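PDB 2YOC: pullulanase from Klebsiella oxytoca, which hydrolyses alpha-1,6-glucosidic linkages in pullulan and related branched dextrins, and is a substrate of a type 2 secretion system. Local coordinates for residues D206-Q218 against S228-N240. Numbering follows the deposited sequence.
Sequences DRYLKLTPTTVSQ and SSYAAFKLPDNAN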
loop_
_atom_site.group_PDB
_atom_site.type_symbol
_atom_site.label_atom_id
_atom_site.label_comp_id
_atom_site.label_asym_id
_atom_site.label_seq_id
_atom_site.Cartn_x
_atom_site.Cartn_y
_atom_site.Cartn_z
ATOM N N ASP B 206 9.966 -19.723 62.292
ATOM C CA ASP B 206 11.244 -19.503 61.599
ATOM C C ASP B 206 11.593 -18.027 61.583
ATOM O O ASP B 206 10.710 -17.171 61.536
ATOM C CB ASP B 206 11.216 -20.003 60.149
ATOM C CG ASP B 206 10.887 -21.461 59.958
ATOM O OD1 ASP B 206 11.795 -22.299 60.161
ATOM O OD2 ASP B 206 9.833 -21.752 59.362
ATOM N N ARG B 207 12.885 -17.729 61.625
ATOM C CA ARG B 207 13.419 -16.371 61.605
ATOM C C ARG B 207 12.872 -15.618 60.356
ATOM O O ARG B 207 12.595 -16.251 59.338
ATOM C CB ARG B 207 14.954 -16.462 61.504
ATOM C CG ARG B 207 15.729 -16.970 62.733
ATOM C CD ARG B 207 16.809 -15.981 63.181
ATOM N NE ARG B 207 16.228 -14.672 63.521
ATOM C CZ ARG B 207 16.890 -13.652 64.067
ATOM N NH1 ARG B 207 18.182 -13.768 64.359
ATOM N NH2 ARG B 207 16.264 -12.509 64.322
ATOM N N TYR B 208 12.709 -14.296 60.428
ATOM C CA TYR B 208 12.234 -13.535 59.270
ATOM C C TYR B 208 12.863 -12.167 59.245
ATOM O O TYR B 208 13.617 -11.832 60.155
ATOM C CB TYR B 208 10.692 -13.425 59.222
ATOM C CG TYR B 208 10.063 -12.793 60.445
ATOM C CD1 TYR B 208 9.705 -13.566 61.547
ATOM C CD2 TYR B 208 9.845 -11.420 60.513
ATOM C CE1 TYR B 208 9.146 -12.989 62.685
ATOM C CE2 TYR B 208 9.262 -10.832 61.640
ATOM C CZ TYR B 208 8.918 -11.621 62.727
ATOM O OH TYR B 208 8.369 -11.064 63.863
ATOM N N LEU B 209 12.550 -11.380 58.199
ATOM C CA LEU B 209 12.951 -9.983 58.047
ATOM C C LEU B 209 11.689 -9.204 57.656
ATOM O O LEU B 209 10.857 -9.717 56.887
ATOM C CB LEU B 209 14.003 -9.770 56.956
ATOM C CG LEU B 209 15.280 -10.600 56.906
ATOM C CD1 LEU B 209 16.074 -10.222 55.682
ATOM C CD2 LEU B 209 16.144 -10.404 58.138
ATOM N N LYS B 210 11.542 -7.978 58.172
ATOM C CA LYS B 210 10.374 -7.184 57.834
ATOM C C LYS B 210 10.600 -6.426 56.519
ATOM O O LYS B 210 11.628 -5.765 56.337
ATOM C CB LYS B 210 9.933 -6.276 59.012
ATOM C CG LYS B 210 8.724 -5.350 58.757
ATOM C CD LYS B 210 7.345 -6.054 58.838
ATOM C CE LYS B 210 6.216 -5.236 58.230
ATOM N NZ LYS B 210 5.852 -5.685 56.850
ATOM N N LEU B 211 9.659 -6.575 55.584
ATOM C CA LEU B 211 9.762 -5.883 54.308
ATOM C C LEU B 211 8.886 -4.628 54.303
ATOM O O LEU B 211 7.825 -4.611 54.924
ATOM C CB LEU B 211 9.464 -6.819 53.120
ATOM C CG LEU B 211 10.280 -8.094 53.055
ATOM C CD1 LEU B 211 9.743 -9.001 51.999
ATOM C CD2 LEU B 211 11.753 -7.795 52.785
ATOM N N THR B 212 9.363 -3.560 53.669
ATOM C CA THR B 212 8.672 -2.273 53.643
ATOM C C THR B 212 8.402 -1.899 52.205
ATOM O O THR B 212 9.305 -2.061 51.373
ATOM C CB THR B 212 9.497 -1.167 54.351
ATOM O OG1 THR B 212 10.488 -0.654 53.447
ATOM C CG2 THR B 212 10.143 -1.631 55.691
ATOM N N PRO B 213 7.198 -1.371 51.874
ATOM C CA PRO B 213 6.929 -1.001 50.475
ATOM C C PRO B 213 7.872 0.072 49.937
ATOM O O PRO B 213 8.164 1.064 50.613
ATOM C CB PRO B 213 5.476 -0.532 50.509
ATOM C CG PRO B 213 5.227 -0.154 51.930
ATOM C CD PRO B 213 6.026 -1.106 52.731
ATOM N N THR B 214 8.408 -0.183 48.744
ATOM C CA THR B 214 9.306 0.731 48.031
ATOM C C THR B 214 8.965 0.779 46.551
ATOM O O THR B 214 8.013 0.135 46.103
ATOM C CB THR B 214 10.797 0.445 48.332
ATOM O OG1 THR B 214 11.569 1.583 47.932
ATOM C CG2 THR B 214 11.318 -0.854 47.679
ATOM N N THR B 215 9.723 1.553 45.803
ATOM C CA THR B 215 9.525 1.650 44.371
ATOM C C THR B 215 10.664 0.994 43.605
ATOM O O THR B 215 11.828 1.101 44.018
ATOM C CB THR B 215 9.192 3.084 43.957
ATOM O OG1 THR B 215 10.074 3.989 44.610
ATOM C CG2 THR B 215 7.751 3.462 44.293
ATOM N N VAL B 216 10.315 0.296 42.488
ATOM C CA VAL B 216 11.276 -0.399 41.606
ATOM C C VAL B 216 12.387 0.593 41.173
ATOM O O VAL B 216 12.080 1.669 40.628
ATOM C CB VAL B 216 10.574 -1.054 40.378
ATOM C CG1 VAL B 216 11.545 -1.855 39.536
ATOM C CG2 VAL B 216 9.414 -1.946 40.801
ATOM N N SER B 217 13.664 0.235 41.455
ATOM C CA SER B 217 14.852 1.008 41.068
ATOM C C SER B 217 14.970 1.106 39.551
ATOM O O SER B 217 14.592 0.171 38.827
ATOM C CB SER B 217 16.115 0.332 41.594
ATOM O OG SER B 217 17.281 0.946 41.074
ATOM N N GLN B 218 15.563 2.218 39.087
ATOM C CA GLN B 218 15.845 2.479 37.672
ATOM C C GLN B 218 16.720 1.341 37.146
ATOM O O GLN B 218 16.351 0.711 36.158
ATOM C CB GLN B 218 16.552 3.832 37.511
ATOM C CG GLN B 218 16.003 4.673 36.374
ATOM C CD GLN B 218 16.508 4.239 35.016
ATOM O OE1 GLN B 218 17.713 4.303 34.710
ATOM N NE2 GLN B 218 15.579 3.836 34.154
ATOM N N SER B 228 9.046 -5.064 36.052
ATOM C CA SER B 228 8.938 -3.643 36.408
ATOM C C SER B 228 7.605 -3.235 37.053
ATOM O O SER B 228 7.610 -2.347 37.909
ATOM C CB SER B 228 9.281 -2.756 35.211
ATOM O OG SER B 228 8.392 -3.015 34.138
ATOM N N SER B 229 6.488 -3.906 36.669
ATOM C CA SER B 229 5.142 -3.652 37.181
ATOM C C SER B 229 4.917 -4.294 38.563
ATOM O O SER B 229 4.023 -3.862 39.291
ATOM C CB SER B 229 4.094 -4.138 36.182
ATOM O OG SER B 229 3.987 -5.555 36.108
ATOM N N TYR B 230 5.726 -5.314 38.925
ATOM C CA TYR B 230 5.659 -6.037 40.207
ATOM C C TYR B 230 5.902 -5.124 41.427
ATOM O O TYR B 230 6.746 -4.210 41.363
ATOM C CB TYR B 230 6.702 -7.153 40.237
ATOM C CG TYR B 230 6.381 -8.396 39.438
ATOM C CD1 TYR B 230 5.715 -8.317 38.221
ATOM C CD2 TYR B 230 6.823 -9.642 39.856
ATOM C CE1 TYR B 230 5.440 -9.458 37.468
ATOM C CE2 TYR B 230 6.527 -10.795 39.133
ATOM C CZ TYR B 230 5.851 -10.699 37.925
ATOM O OH TYR B 230 5.588 -11.843 37.192
ATOM N N ALA B 231 5.169 -5.399 42.536
ATOM C CA ALA B 231 5.244 -4.670 43.800
ATOM C C ALA B 231 6.626 -4.810 44.444
ATOM O O ALA B 231 7.055 -5.936 44.750
ATOM C CB ALA B 231 4.166 -5.172 44.755
ATOM N N ALA B 232 7.316 -3.661 44.656
ATOM C CA ALA B 232 8.657 -3.605 45.258
ATOM C C ALA B 232 8.643 -3.497 46.784
ATOM O O ALA B 232 7.833 -2.755 47.341
ATOM C CB ALA B 232 9.469 -2.458 44.658
ATOM N N PHE B 233 9.561 -4.241 47.447
ATOM C CA PHE B 233 9.743 -4.245 48.903
ATOM C C PHE B 233 11.213 -4.120 49.282
ATOM O O PHE B 233 12.049 -4.860 48.758
ATOM C CB PHE B 233 9.148 -5.509 49.551
ATOM C CG PHE B 233 7.687 -5.702 49.241
ATOM C CD1 PHE B 233 7.288 -6.409 48.115
ATOM C CD2 PHE B 233 6.706 -5.156 50.059
ATOM C CE1 PHE B 233 5.929 -6.580 47.825
ATOM C CE2 PHE B 233 5.355 -5.334 49.763
ATOM C CZ PHE B 233 4.981 -6.037 48.644
ATOM N N LYS B 234 11.513 -3.184 50.200
ATOM C CA LYS B 234 12.859 -2.910 50.721
ATOM C C LYS B 234 13.157 -3.869 51.863
ATOM O O LYS B 234 12.309 -4.051 52.739
ATOM C CB LYS B 234 12.953 -1.451 51.205
ATOM C CG LYS B 234 14.371 -0.931 51.359
ATOM C CD LYS B 234 14.416 0.420 52.057
ATOM C CE LYS B 234 15.774 1.106 52.049
ATOM N NZ LYS B 234 16.138 1.706 50.729
ATOM N N LEU B 235 14.347 -4.505 51.843
ATOM C CA LEU B 235 14.789 -5.439 52.897
ATOM C C LEU B 235 15.407 -4.601 54.006
ATOM O O LEU B 235 15.914 -3.523 53.693
ATOM C CB LEU B 235 15.868 -6.401 52.361
ATOM C CG LEU B 235 15.416 -7.783 51.914
ATOM C CD1 LEU B 235 14.958 -7.769 50.453
ATOM C CD2 LEU B 235 16.533 -8.796 52.067
ATOM N N PRO B 236 15.465 -5.080 55.287
ATOM C CA PRO B 236 16.130 -4.278 56.333
ATOM C C PRO B 236 17.613 -4.049 56.038
ATOM O O PRO B 236 18.200 -4.763 55.215
ATOM C CB PRO B 236 15.911 -5.099 57.603
ATOM C CG PRO B 236 15.626 -6.454 57.149
ATOM C CD PRO B 236 14.925 -6.340 55.852
ATOM N N ASP B 237 18.214 -3.024 56.662
ATOM C CA ASP B 237 19.633 -2.740 56.432
ATOM C C ASP B 237 20.561 -3.744 57.121
ATOM O O ASP B 237 21.654 -4.012 56.623
ATOM C CB ASP B 237 19.979 -1.291 56.765
ATOM C CG ASP B 237 19.247 -0.292 55.895
ATOM O OD1 ASP B 237 19.085 -0.567 54.674
ATOM O OD2 ASP B 237 18.838 0.767 56.425
ATOM N N ASN B 238 20.079 -4.355 58.222
ATOM C CA ASN B 238 20.796 -5.373 58.987
ATOM C C ASN B 238 20.844 -6.727 58.256
ATOM O O ASN B 238 21.537 -7.632 58.722
ATOM C CB ASN B 238 20.164 -5.544 60.388
ATOM C CG ASN B 238 18.765 -6.130 60.379
ATOM O OD1 ASN B 238 17.769 -5.405 60.250
ATOM N ND2 ASN B 238 18.654 -7.452 60.540
ATOM N N ALA B 239 20.078 -6.889 57.162
ATOM C CA ALA B 239 20.011 -8.147 56.418
ATOM C C ALA B 239 21.390 -8.664 55.959
ATOM O O ALA B 239 22.180 -7.921 55.371
ATOM C CB ALA B 239 19.057 -8.019 55.236
ATOM N N ASN B 240 21.679 -9.924 56.312
ATOM C CA ASN B 240 22.900 -10.625 55.945
ATOM C C ASN B 240 22.590 -11.422 54.681
ATOM O O ASN B 240 22.290 -12.622 54.736
ATOM C CB ASN B 240 23.387 -11.529 57.085
ATOM C CG ASN B 240 24.647 -12.307 56.797
ATOM O OD1 ASN B 240 25.379 -12.079 55.803
ATOM N ND2 ASN B 240 24.929 -13.237 57.693
#
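T212 and K234 form a hydrogen-bonded antiparallel pair in the pullulanase N2 domain, where strand 212-214 pairs with strand 232-234 in a mixed sheet. T212 N reaches K234 O at 3.1 Å. K234 N returns to T212 O at 2.7 Å. T214 N also bonds A232 O. The T212 and K234 side chains run side by side on one face, with T212 OG1 3.4 Å from K234 CB. T212 O also receives a CA-H...O contact from F233.

P213 faces F233 at the next, non-hydrogen-bonded pair, and as a proline it offers no N-H. L211 CB rests 3.8 Å from F233 CB, and both side chains also touch V186. F233 CD2 comes obliquely to P213 CA, at 4.2 Å. L211 CD2 lies beside L235 CG.

Beyond the paired strands, L209 CB abuts the P236 ring. L209 CD1 reaches A239 CB at 3.7 Å. At the other end V216 CG2, anti to its carbonyl carbon, turns to A232 CB and the carbonyl oxygens of S228 and Y230. L176 backs both V216 and A232.

The run 207-211, just before the strand, meets strand 185-191 at the far edge of the sheet as counted within this chain, through backbone bonds of R207, L209 and L211. K210 NZ donates to V186 O of that strand and to L211 O, the latter at 3.0 Å.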